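Long-range contacts in N-acetylglucosamine-6-phosphate deacetylase (Mycobacterium smegmatis, PDB 6FV4), which probably removes the acetyl group from N-acetylglucosamine-6-phosphate with the help of bound divalent metal, a step of amino-sugar metabolism: residues B[142-146]-B[203-207]; B[154-158]-B[183-189]; B[199-204]-B[219-225]. The protein carries 1 engineered substitution. One frame throughout, in Å; residues are numbered along the deposited sequence.

Interaction 1 of 3, residues B[142-146]-B[203-207]. With CD (cadmium ion), chain J.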
ATOM      1  N   LEU B 142      -0.601  12.756  23.083  1.00 30.97           N
ATOM      2  CA  LEU B 142      -1.304  11.739  22.312  1.00 32.18           C
ATOM      3  C   LEU B 142      -2.813  11.940  22.415  1.00 35.15           C
ATOM      4  O   LEU B 142      -3.314  12.729  23.224  1.00 32.08           O
ATOM      5  CB  LEU B 142      -0.922  10.342  22.804  1.00 31.41           C
ATOM      6  CG  LEU B 142       0.568  10.075  23.006  1.00 27.15           C
ATOM      7  CD1 LEU B 142       0.795   8.635  23.417  1.00 27.56           C
ATOM      8  CD2 LEU B 142       1.365  10.419  21.747  1.00 27.36           C
ATOM      9  N   SER B 143      -3.545  11.215  21.567  1.00 34.72           N
ATOM     10  CA  SER B 143      -4.999  11.316  21.571  1.00 34.42           C
ATOM     11  C   SER B 143      -5.661  10.100  20.942  1.00 37.44           C
ATOM     12  O   SER B 143      -6.299  10.215  19.894  1.00 37.84           O
ATOM     13  CB  SER B 143      -5.450  12.576  20.831  1.00 35.97           C
ATOM     14  OG  SER B 143      -6.774  12.922  21.203  1.00 42.22           O
ATOM     15  N   THR B 144      -5.518   8.931  21.556  1.00 38.98           N
ATOM     16  CA  THR B 144      -6.333   7.801  21.133  1.00 38.87           C
ATOM     17  C   THR B 144      -6.706   6.972  22.352  1.00 40.06           C
ATOM     18  O   THR B 144      -5.989   6.949  23.362  1.00 39.90           O
ATOM     19  CB  THR B 144      -5.638   6.921  20.075  1.00 37.32           C
ATOM     20  OG1 THR B 144      -6.584   5.987  19.550  1.00 37.40           O
ATOM     21  CG2 THR B 144      -4.477   6.139  20.676  1.00 38.85           C
ATOM     22  N   LEU B 145      -7.861   6.317  22.249  1.00 38.91           N
ATOM     23  CA  LEU B 145      -8.322   5.360  23.243  1.00 42.27           C
ATOM     24  C   LEU B 145      -8.280   3.933  22.718  1.00 43.92           C
ATOM     25  O   LEU B 145      -8.737   3.013  23.408  1.00 45.33           O
ATOM     26  CB  LEU B 145      -9.740   5.714  23.705  1.00 42.19           C
ATOM     27  CG  LEU B 145      -9.965   7.164  24.141  1.00 43.01           C
ATOM     28  CD1 LEU B 145     -11.333   7.347  24.806  1.00 41.52           C
ATOM     29  CD2 LEU B 145      -8.836   7.633  25.072  1.00 46.24           C
ATOM     30  N   ARG B 146      -7.753   3.729  21.511  1.00 41.33           N
ATOM     31  CA  ARG B 146      -7.700   2.402  20.916  1.00 43.69           C
ATOM     32  C   ARG B 146      -6.772   1.497  21.720  1.00 47.83           C
ATOM     33  O   ARG B 146      -5.962   1.956  22.536  1.00 50.38           O
ATOM     34  CB  ARG B 146      -7.234   2.479  19.457  1.00 43.20           C
ATOM     35  CG  ARG B 146      -8.231   3.171  18.544  1.00 37.51           C
ATOM     36  CD  ARG B 146      -7.710   3.385  17.123  1.00 39.26           C
ATOM     37  NE  ARG B 146      -8.674   4.193  16.383  1.00 36.73           N
ATOM     38  CZ  ARG B 146      -9.686   3.695  15.680  1.00 34.83           C
ATOM     39  NH1 ARG B 146      -9.846   2.384  15.577  1.00 34.16           N
ATOM     40  NH2 ARG B 146     -10.529   4.515  15.067  1.00 34.83           N
ATOM     41  N   GLY B 203       1.587   9.382  15.796  1.00 25.82           N
ATOM     42  CA  GLY B 203       1.164   8.142  16.415  1.00 24.09           C
ATOM     43  C   GLY B 203       0.060   8.415  17.411  1.00 25.93           C
ATOM     44  O   GLY B 203      -0.252   9.569  17.723  1.00 27.87           O
ATOM     45  N   HIS B 204      -0.550   7.324  17.882  1.00 24.83           N
ATOM     46  CA  HIS B 204      -1.555   7.358  18.948  1.00 28.26           C
ATOM     47  C   HIS B 204      -2.600   8.440  18.703  1.00 30.01           C
ATOM     48  O   HIS B 204      -2.834   9.317  19.533  1.00 29.74           O
ATOM     49  CB  HIS B 204      -0.882   7.549  20.307  1.00 28.57           C
ATOM     50  CG  HIS B 204      -0.305   6.287  20.841  1.00 23.00           C
ATOM     51  ND1 HIS B 204      -0.951   5.510  21.778  1.00 23.58           N
ATOM     52  CD2 HIS B 204       0.842   5.642  20.535  1.00 21.82           C
ATOM     53  CE1 HIS B 204      -0.222   4.442  22.037  1.00 27.85           C
ATOM     54  NE2 HIS B 204       0.869   4.493  21.291  1.00 22.79           N
ATOM     55  N   THR B 205      -3.245   8.348  17.538  1.00 30.78           N
ATOM     56  CA  THR B 205      -3.987   9.478  17.023  1.00 26.42           C
ATOM     57  C   THR B 205      -5.216   9.008  16.258  1.00 32.79           C
ATOM     58  O   THR B 205      -5.223   7.937  15.649  1.00 28.17           O
ATOM     59  CB  THR B 205      -3.088  10.333  16.122  1.00 29.39           C
ATOM     60  OG1 THR B 205      -3.865  11.359  15.499  1.00 35.08           O
ATOM     61  CG2 THR B 205      -2.419   9.476  15.056  1.00 32.20           C
ATOM     62  N   GLU B 206      -6.259   9.833  16.334  1.00 33.66           N
ATOM     63  CA  GLU B 206      -7.467   9.735  15.537  1.00 35.02           C
ATOM     64  C   GLU B 206      -7.486  10.777  14.421  1.00 37.65           C
ATOM     65  O   GLU B 206      -8.561  11.118  13.918  1.00 35.05           O
ATOM     66  CB  GLU B 206      -8.696   9.889  16.443  1.00 37.05           C
ATOM     67  CG  GLU B 206      -8.763   8.875  17.592  1.00 35.49           C
ATOM     68  CD  GLU B 206      -8.889   7.440  17.094  1.00 42.60           C
ATOM     69  OE1 GLU B 206      -9.521   7.224  16.029  1.00 42.41           O
ATOM     70  OE2 GLU B 206      -8.359   6.521  17.763  1.00 43.14           O
ATOM     71  N   ALA B 207      -6.313  11.291  14.032  1.00 32.24           N
ATOM     72  CA  ALA B 207      -6.235  12.332  13.019  1.00 31.10           C
ATOM     73  C   ALA B 207      -6.731  11.829  11.671  1.00 31.43           C
ATOM     74  O   ALA B 207      -6.603  10.652  11.334  1.00 35.72           O
ATOM     75  CB  ALA B 207      -4.799  12.823  12.857  1.00 31.29           C
TER
HETATM   76 CD    CD J 403       2.308   2.688  21.627  1.00 27.76          CD
HETATM   77  O   HOH W   1      -2.954   6.509  23.459  1.00 37.36           O
HETATM   78  O   HOH W   2      -9.732   6.838  20.206  1.00 36.11           O
HETATM   79  O   HOH W   3       0.519   0.814  21.715  1.00 31.32           O

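Interaction 2 of 3, residues B[154-158]-B[183-189]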
ATOM      1  N   LEU B 154      -3.799  10.798  31.236  1.00 46.38           N
ATOM      2  CA  LEU B 154      -2.800  11.860  31.336  1.00 44.77           C
ATOM      3  C   LEU B 154      -2.474  12.506  29.993  1.00 41.83           C
ATOM      4  O   LEU B 154      -1.647  13.427  29.949  1.00 36.28           O
ATOM      5  CB  LEU B 154      -1.511  11.328  31.975  1.00 44.26           C
ATOM      6  CG  LEU B 154      -1.538  10.853  33.434  1.00 51.37           C
ATOM      7  CD1 LEU B 154      -0.444   9.810  33.675  1.00 49.69           C
ATOM      8  CD2 LEU B 154      -1.393  12.025  34.412  1.00 47.94           C
ATOM      9  N   MET B 155      -3.073  12.035  28.898  1.00 38.68           N
ATOM     10  CA  MET B 155      -2.876  12.682  27.606  1.00 37.15           C
ATOM     11  C   MET B 155      -3.305  14.145  27.688  1.00 37.74           C
ATOM     12  O   MET B 155      -4.301  14.482  28.336  1.00 38.20           O
ATOM     13  CB  MET B 155      -3.676  11.942  26.516  1.00 34.13           C
ATOM     14  CG  MET B 155      -3.241  10.505  26.303  1.00 33.89           C
ATOM     15  SD  MET B 155      -4.111   9.654  24.952  1.00 37.66           S
ATOM     16  CE  MET B 155      -5.801  10.126  25.323  1.00 42.22           C
ATOM     17  N   ARG B 156      -2.542  15.028  27.045  1.00 33.33           N
ATOM     18  CA  ARG B 156      -2.853  16.446  27.139  1.00 35.22           C
ATOM     19  C   ARG B 156      -2.325  17.171  25.914  1.00 35.76           C
ATOM     20  O   ARG B 156      -1.470  16.658  25.183  1.00 36.43           O
ATOM     21  CB  ARG B 156      -2.276  17.068  28.428  1.00 38.03           C
ATOM     22  CG  ARG B 156      -0.776  16.842  28.625  1.00 37.13           C
ATOM     23  CD  ARG B 156      -0.330  17.279  30.035  1.00 39.70           C
ATOM     24  NE  ARG B 156       1.089  17.023  30.293  1.00 37.60           N
ATOM     25  CZ  ARG B 156       1.588  15.882  30.772  1.00 38.32           C
ATOM     26  NH1 ARG B 156       0.795  14.857  31.060  1.00 34.35           N
ATOM     27  NH2 ARG B 156       2.892  15.774  30.981  1.00 37.10           N
ATOM     28  N   ASP B 157      -2.853  18.377  25.699  1.00 33.84           N
ATOM     29  CA  ASP B 157      -2.426  19.206  24.581  1.00 34.79           C
ATOM     30  C   ASP B 157      -0.935  19.522  24.707  1.00 37.88           C
ATOM     31  O   ASP B 157      -0.413  19.631  25.820  1.00 40.04           O
ATOM     32  CB  ASP B 157      -3.217  20.516  24.549  1.00 38.70           C
ATOM     33  CG  ASP B 157      -4.643  20.362  23.999  1.00 40.73           C
ATOM     34  OD1 ASP B 157      -5.061  19.251  23.589  1.00 38.61           O
ATOM     35  OD2 ASP B 157      -5.353  21.395  23.975  1.00 43.40           O
ATOM     36  N   PRO B 158      -0.218  19.685  23.572  1.00 35.08           N
ATOM     37  CA  PRO B 158       1.215  20.019  23.641  1.00 35.33           C
ATOM     38  C   PRO B 158       1.483  21.489  23.939  1.00 36.74           C
ATOM     39  O   PRO B 158       1.434  22.337  23.043  1.00 39.75           O
ATOM     40  CB  PRO B 158       1.735  19.625  22.248  1.00 34.56           C
ATOM     41  CG  PRO B 158       0.554  19.789  21.368  1.00 30.76           C
ATOM     42  CD  PRO B 158      -0.638  19.366  22.195  1.00 34.23           C
ATOM     43  N   ARG B 183      -4.602  17.326  18.197  1.00 39.23           N
ATOM     44  CA  ARG B 183      -4.708  18.129  19.413  1.00 37.88           C
ATOM     45  C   ARG B 183      -4.396  19.596  19.128  1.00 36.88           C
ATOM     46  O   ARG B 183      -3.555  19.923  18.284  1.00 36.96           O
ATOM     47  CB  ARG B 183      -3.768  17.599  20.497  1.00 35.46           C
ATOM     48  CG  ARG B 183      -4.071  16.182  20.941  1.00 36.74           C
ATOM     49  CD  ARG B 183      -3.498  15.918  22.312  1.00 36.91           C
ATOM     50  NE  ARG B 183      -4.313  16.551  23.351  1.00 38.21           N
ATOM     51  CZ  ARG B 183      -5.141  15.885  24.144  1.00 37.36           C
ATOM     52  NH1 ARG B 183      -5.250  14.571  24.028  1.00 38.17           N
ATOM     53  NH2 ARG B 183      -5.860  16.531  25.051  1.00 38.72           N
ATOM     54  N   ASP B 184      -5.101  20.481  19.826  1.00 38.42           N
ATOM     55  CA  ASP B 184      -4.762  21.899  19.792  1.00 42.64           C
ATOM     56  C   ASP B 184      -3.276  22.084  20.064  1.00 37.30           C
ATOM     57  O   ASP B 184      -2.739  21.536  21.033  1.00 37.25           O
ATOM     58  CB  ASP B 184      -5.582  22.675  20.826  1.00 42.93           C
ATOM     59  CG  ASP B 184      -7.057  22.741  20.469  1.00 51.38           C
ATOM     60  OD1 ASP B 184      -7.373  22.937  19.274  1.00 53.36           O
ATOM     61  OD2 ASP B 184      -7.900  22.611  21.388  1.00 59.44           O
ATOM     62  N   GLY B 185      -2.604  22.821  19.172  1.00 33.74           N
ATOM     63  CA  GLY B 185      -1.188  23.105  19.294  1.00 35.76           C
ATOM     64  C   GLY B 185      -0.241  22.075  18.712  1.00 34.20           C
ATOM     65  O   GLY B 185       0.980  22.260  18.822  1.00 32.82           O
ATOM     66  N   ALA B 186      -0.760  21.011  18.081  1.00 33.78           N
ATOM     67  CA  ALA B 186       0.091  19.928  17.597  1.00 30.36           C
ATOM     68  C   ALA B 186       1.027  20.401  16.493  1.00 29.68           C
ATOM     69  O   ALA B 186       2.214  20.056  16.486  1.00 30.49           O
ATOM     70  CB  ALA B 186      -0.775  18.763  17.090  1.00 33.54           C
ATOM     71  N   LEU B 187       0.502  21.152  15.520  1.00 34.61           N
ATOM     72  CA  LEU B 187       1.340  21.597  14.409  1.00 32.59           C
ATOM     73  C   LEU B 187       2.454  22.512  14.902  1.00 32.24           C
ATOM     74  O   LEU B 187       3.589  22.437  14.418  1.00 32.41           O
ATOM     75  CB  LEU B 187       0.497  22.302  13.343  1.00 33.41           C
ATOM     76  CG  LEU B 187      -0.457  21.406  12.540  1.00 37.79           C
ATOM     77  CD1 LEU B 187      -1.047  22.168  11.367  1.00 42.35           C
ATOM     78  CD2 LEU B 187       0.275  20.161  12.064  1.00 32.07           C
ATOM     79  N   ALA B 188       2.147  23.397  15.853  1.00 31.84           N
ATOM     80  CA  ALA B 188       3.192  24.232  16.435  1.00 33.68           C
ATOM     81  C   ALA B 188       4.219  23.385  17.180  1.00 30.46           C
ATOM     82  O   ALA B 188       5.428  23.630  17.081  1.00 33.26           O
ATOM     83  CB  ALA B 188       2.573  25.282  17.366  1.00 35.57           C
ATOM     84  N   ALA B 189       3.760  22.371  17.919  1.00 28.28           N
ATOM     85  CA  ALA B 189       4.694  21.520  18.657  1.00 31.22           C
ATOM     86  C   ALA B 189       5.651  20.804  17.714  1.00 31.82           C
ATOM     87  O   ALA B 189       6.852  20.709  17.985  1.00 29.02           O
ATOM     88  CB  ALA B 189       3.925  20.515  19.512  1.00 31.96           C
TER
HETATM   89  O   HOH W   4      -6.701  19.293  21.598  1.00 38.39           O
HETATM   90  O   HOH W   5       2.046  23.667  20.924  1.00 37.46           O

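Interaction 3 of 3, residues B[199-204]-B[219-225]. With CD (cadmium ion), chain J.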
ATOM      1  N   VAL B 199      13.225  14.533  16.319  1.00 29.67           N
ATOM      2  CA  VAL B 199      12.321  13.959  15.326  1.00 25.48           C
ATOM      3  C   VAL B 199      10.893  14.006  15.854  1.00 26.97           C
ATOM      4  O   VAL B 199      10.618  13.642  17.008  1.00 28.63           O
ATOM      5  CB  VAL B 199      12.731  12.519  14.976  1.00 28.76           C
ATOM      6  CG1 VAL B 199      11.733  11.907  14.002  1.00 26.71           C
ATOM      7  CG2 VAL B 199      14.145  12.466  14.377  1.00 31.40           C
ATOM      8  N   ALA B 200       9.972  14.468  15.017  1.00 28.67           N
ATOM      9  CA  ALA B 200       8.555  14.438  15.337  1.00 25.49           C
ATOM     10  C   ALA B 200       7.954  13.206  14.671  1.00 29.88           C
ATOM     11  O   ALA B 200       8.076  13.035  13.451  1.00 28.62           O
ATOM     12  CB  ALA B 200       7.869  15.725  14.882  1.00 27.24           C
ATOM     13  N   ALA B 201       7.346  12.329  15.471  1.00 28.27           N
ATOM     14  CA  ALA B 201       6.665  11.146  14.971  1.00 29.74           C
ATOM     15  C   ALA B 201       5.158  11.320  15.120  1.00 30.31           C
ATOM     16  O   ALA B 201       4.696  12.000  16.033  1.00 28.52           O
ATOM     17  CB  ALA B 201       7.135   9.886  15.714  1.00 25.51           C
ATOM     18  N   VAL B 202       4.383  10.727  14.196  1.00 30.39           N
ATOM     19  CA  VAL B 202       2.921  10.729  14.275  1.00 29.51           C
ATOM     20  C   VAL B 202       2.481   9.375  14.814  1.00 27.91           C
ATOM     21  O   VAL B 202       2.948   8.334  14.342  1.00 29.04           O
ATOM     22  CB  VAL B 202       2.265  11.009  12.906  1.00 29.40           C
ATOM     23  CG1 VAL B 202       0.763  10.732  12.960  1.00 29.94           C
ATOM     24  CG2 VAL B 202       2.475  12.430  12.487  1.00 28.48           C
ATOM     25  N   GLY B 203       1.587   9.382  15.796  1.00 25.82           N
ATOM     26  CA  GLY B 203       1.164   8.142  16.415  1.00 24.09           C
ATOM     27  C   GLY B 203       0.060   8.415  17.411  1.00 25.93           C
ATOM     28  O   GLY B 203      -0.252   9.569  17.723  1.00 27.87           O
ATOM     29  N   HIS B 204      -0.550   7.324  17.882  1.00 24.83           N
ATOM     30  CA  HIS B 204      -1.555   7.358  18.948  1.00 28.26           C
ATOM     31  C   HIS B 204      -2.600   8.440  18.703  1.00 30.01           C
ATOM     32  O   HIS B 204      -2.834   9.317  19.533  1.00 29.74           O
ATOM     33  CB  HIS B 204      -0.882   7.549  20.307  1.00 28.57           C
ATOM     34  CG  HIS B 204      -0.305   6.287  20.841  1.00 23.00           C
ATOM     35  ND1 HIS B 204      -0.951   5.510  21.778  1.00 23.58           N
ATOM     36  CD2 HIS B 204       0.842   5.642  20.535  1.00 21.82           C
ATOM     37  CE1 HIS B 204      -0.222   4.442  22.037  1.00 27.85           C
ATOM     38  NE2 HIS B 204       0.869   4.493  21.291  1.00 22.79           N
ATOM     39  N   GLY B 219       6.797  19.056   9.489  1.00 30.63           N
ATOM     40  CA  GLY B 219       8.097  18.474   9.769  1.00 28.69           C
ATOM     41  C   GLY B 219       8.093  17.095  10.386  1.00 26.12           C
ATOM     42  O   GLY B 219       9.177  16.578  10.696  1.00 30.50           O
ATOM     43  N   ALA B 220       6.949  16.448  10.587  1.00 27.23           N
ATOM     44  CA  ALA B 220       6.967  15.087  11.096  1.00 27.86           C
ATOM     45  C   ALA B 220       7.571  14.163  10.048  1.00 27.52           C
ATOM     46  O   ALA B 220       7.286  14.296   8.856  1.00 28.94           O
ATOM     47  CB  ALA B 220       5.548  14.643  11.471  1.00 27.92           C
ATOM     48  N   THR B 221       8.435  13.239  10.487  1.00 23.12           N
ATOM     49  CA  THR B 221       9.162  12.380   9.553  1.00 27.88           C
ATOM     50  C   THR B 221       9.110  10.907   9.926  1.00 28.99           C
ATOM     51  O   THR B 221       9.799  10.099   9.282  1.00 26.92           O
ATOM     52  CB  THR B 221      10.641  12.785   9.448  1.00 30.36           C
ATOM     53  OG1 THR B 221      11.234  12.786  10.757  1.00 28.14           O
ATOM     54  CG2 THR B 221      10.804  14.152   8.782  1.00 30.50           C
ATOM     55  N   VAL B 222       8.358  10.534  10.966  1.00 27.21           N
ATOM     56  CA  VAL B 222       8.274   9.146  11.409  1.00 28.11           C
ATOM     57  C   VAL B 222       6.820   8.821  11.727  1.00 29.17           C
ATOM     58  O   VAL B 222       6.092   9.672  12.252  1.00 30.35           O
ATOM     59  CB  VAL B 222       9.193   8.874  12.622  1.00 26.57           C
ATOM     60  CG1 VAL B 222       8.882   7.516  13.247  1.00 24.04           C
ATOM     61  CG2 VAL B 222      10.677   8.935  12.207  1.00 26.21           C
ATOM     62  N   GLY B 223       6.387   7.615  11.362  1.00 27.63           N
ATOM     63  CA  GLY B 223       5.132   7.062  11.841  1.00 25.87           C
ATOM     64  C   GLY B 223       5.382   6.069  12.962  1.00 29.05           C
ATOM     65  O   GLY B 223       6.082   5.072  12.770  1.00 26.58           O
ATOM     66  N   THR B 224       4.849   6.379  14.159  1.00 29.21           N
ATOM     67  CA  THR B 224       4.964   5.485  15.313  1.00 29.94           C
ATOM     68  C   THR B 224       4.061   4.270  15.138  1.00 26.40           C
ATOM     69  O   THR B 224       2.852   4.428  14.959  1.00 28.95           O
ATOM     70  CB  THR B 224       4.579   6.209  16.611  1.00 24.76           C
ATOM     71  OG1 THR B 224       5.334   7.412  16.734  1.00 28.05           O
ATOM     72  CG2 THR B 224       4.850   5.335  17.811  1.00 28.23           C
ATOM     73  N   HIS B 225       4.645   3.073  15.306  1.00 21.49           N
ATOM     74  CA  HIS B 225       4.110   1.753  14.964  1.00 27.91           C
ATOM     75  C   HIS B 225       2.835   1.797  14.119  1.00 30.88           C
ATOM     76  O   HIS B 225       1.715   1.650  14.633  1.00 26.22           O
ATOM     77  CB  HIS B 225       3.895   0.882  16.216  1.00 27.29           C
ATOM     78  CG  HIS B 225       3.122   1.548  17.319  1.00 25.42           C
ATOM     79  ND1 HIS B 225       2.024   2.345  17.091  1.00 25.60           N
ATOM     80  CD2 HIS B 225       3.276   1.496  18.663  1.00 29.12           C
ATOM     81  CE1 HIS B 225       1.530   2.758  18.243  1.00 27.90           C
ATOM     82  NE2 HIS B 225       2.260   2.239  19.211  1.00 26.37           N
TER
HETATM   83 CD    CD J 403       2.308   2.688  21.627  1.00 27.76          CD
HETATM   84  O   HOH W   6      10.783  15.105  12.209  1.00 24.57           O
HETATM   85  O   HOH W   3       0.519   0.814  21.715  1.00 31.32           O

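Interaction 1 of 3, residues B[142-146]-B[203-207]
Leu-142 opens the contact by laying its CD1 methyl over one face of the His-204 imidazole, a CH-pi contact with CD1 4.0 Å from the ring centroid. Its CG stands anti to the carbonyl carbon (chi1 -47°), which carries the branched end over the histidine CB and ring; a leucine suits the place because it covers the ring without competing for its nitrogens. The next residue, Ser-143, works through its backbone: its N donates to His-204 O at 2.9 Å, nearly along the C=O axis. Thr-144 divides its side chain between two partners. CG2 comes up obliquely to the imidazole, 3.7 Å from His-204 ND1, while OG1 donates to Glu-206 OE2 at 2.6 Å, meeting the anti lone pair. The same OG1 accepts from Arg-146 N, closing an ST turn, and a water joins Thr-144 O to His-204 ND1, so that the ring nitrogen facing away from the metal also has a partner. Arg-146 then reaches along an extended chain and grips Glu-206 side-on: NE bonds OE2 at 2.7 Å and NH2 bonds OE1 at 3.0 Å, both on syn lone pairs, with guanidinium and carboxylate only 24° apart. The bend of Glu-206 at chi2 (-63°) brings its carboxylate back to these donors. With hydroxyl, guanidinium and a second water all donating to OE2, the glutamate would be expected to stay ionised. His-204 NE2 binds cadmium at 2.3 Å, a site completed within the protein by Glu-138, His-150 and His-225. The contact thus ties the loop between strand 134-138 and helix 160-170 to the one between strand 199-202 and helix 209-217; Glu-182, from the loop between strand 174-179 and helix 186-195, also accepts bonds from Thr-205 OG1 and Glu-206 N.

Interaction 2 of 3, residues B[154-158]-B[183-189]
The guanidinium of Arg-183 lies against the backbone of the 154-158 segment, with Arg-156 C 3.1 Å above one face, offset toward the rim, and Met-155 C over that same face. At its edge stands the carboxylate of Asp-157, whose OD1 accepts from Arg-183 NE at 2.8 Å on the anti lone pair; a weak second bond reaches OD1 from NH2. One oxygen therefore takes both donors, and the two flat groups, turned 67° apart, do not form the coplanar pair of a two-oxygen grip. Arg-183 gets there by a bend at chi3 (76°), which folds the guanidinium onto the peptide instead of letting it run outward. Its NH1 passes 3.9 Å from Met-155 CB and reaches Leu-142 O, earlier in the same loop. The long, multidonor head of arginine thus suits a place where backbone and carboxylate must be met together.

Beside this pair Pro-158 supplies an apolar wedge. Its CD sits 3.2 Å from Asp-184 O, its CG lies against the Gly-185 carbonyl, and its CB touches Ala-189 CB at 3.6 Å; the small methyl lets the first turn of the helix come close to the ring. Gly-185, at the N-cap, has a positive phi (86°) within the type II turn from Arg-183 to Ala-186, where a CB would collide with the preceding carbonyl oxygen. A water joins Pro-158 O to Gly-185 O, and another links Asp-157 OD1 to Asp-184 N.

The chemistry is one of partial compensation: Asp-157 OD2 comes within 3.8 Å of Asp-184 OD2, a proximity of like charges that the arginine probably offsets, and the nearby N-terminus of helix 186-195 may ease it further.

Interaction 3 of 3, residues B[199-204]-B[219-225]
Val-202 and Gly-223 form one of two parallel bridges between the strands, Ala-201 with Val-222 being the other. Val-202 N donates to Val-222 O at 2.8 Å, and Val-202 O receives Thr-224 N at 2.7 Å; before them Ala-200 O takes Thr-221 N at 3.0 Å. Small residues suit this close pairing: glycine fits position 203 because Thr-224 CB lies too close to leave room for a side chain there.

Thr-224 can be followed outward. Its CB comes near Val-202 O and lies 3.9 Å from Gly-203 CA. OG1, set anti to the carbonyl carbon (chi1 -53°), touches Ala-201 CB at 3.2 Å and hydrogen-bonds Thr-178 OG1 of strand 174-179, beyond strand 199-202. CG2 goes the other way and sits over the centre of the His-225 ring, 4.1 Å above its plane, backing the metal ligand with a methyl.

On the face bearing Ala-201 and Val-222, Val-222 CG1 meets the alanine methyl, while CG2 packs on Val-199 CG1. On the opposite face, that of Val-202, its CG2 meets Ala-220 CB.

Beyond the strand ends, His-225 NE2 binds cadmium at 2.5 Å, and its ring stands 49° to that of His-204, the partner ligand. Strand 199-202, helix 209-217 and strand 222-223 make a beta-alpha-beta unit of the barrel characteristic of metallo-dependent hydrolases, whose strands deliver histidines to the metal centre at their C-terminal ends.

How the interactions relate
His-204 joins two of the contacts: interaction 1 covers its ring from the 142-146 loop, and interaction 3 pairs its strand with that of His-225, so both meet at the same cadmium ion and share a metal-bound water. Their centres are 12 Å apart. Interaction 2 is nested in the chain between the segments of interaction 1 and touches it directly, Leu-142 O lying 2.8 Å from Arg-183 NH1 in a probable hydrogen bond and Thr-144 O 3.7 Å from Met-155 SD. It is consistent with a more distant shell, the Met-155 side chain being about 10 Å from the cadmium. Interactions 2 and 3 do not touch; helix 186-195 leads into strand 199-202.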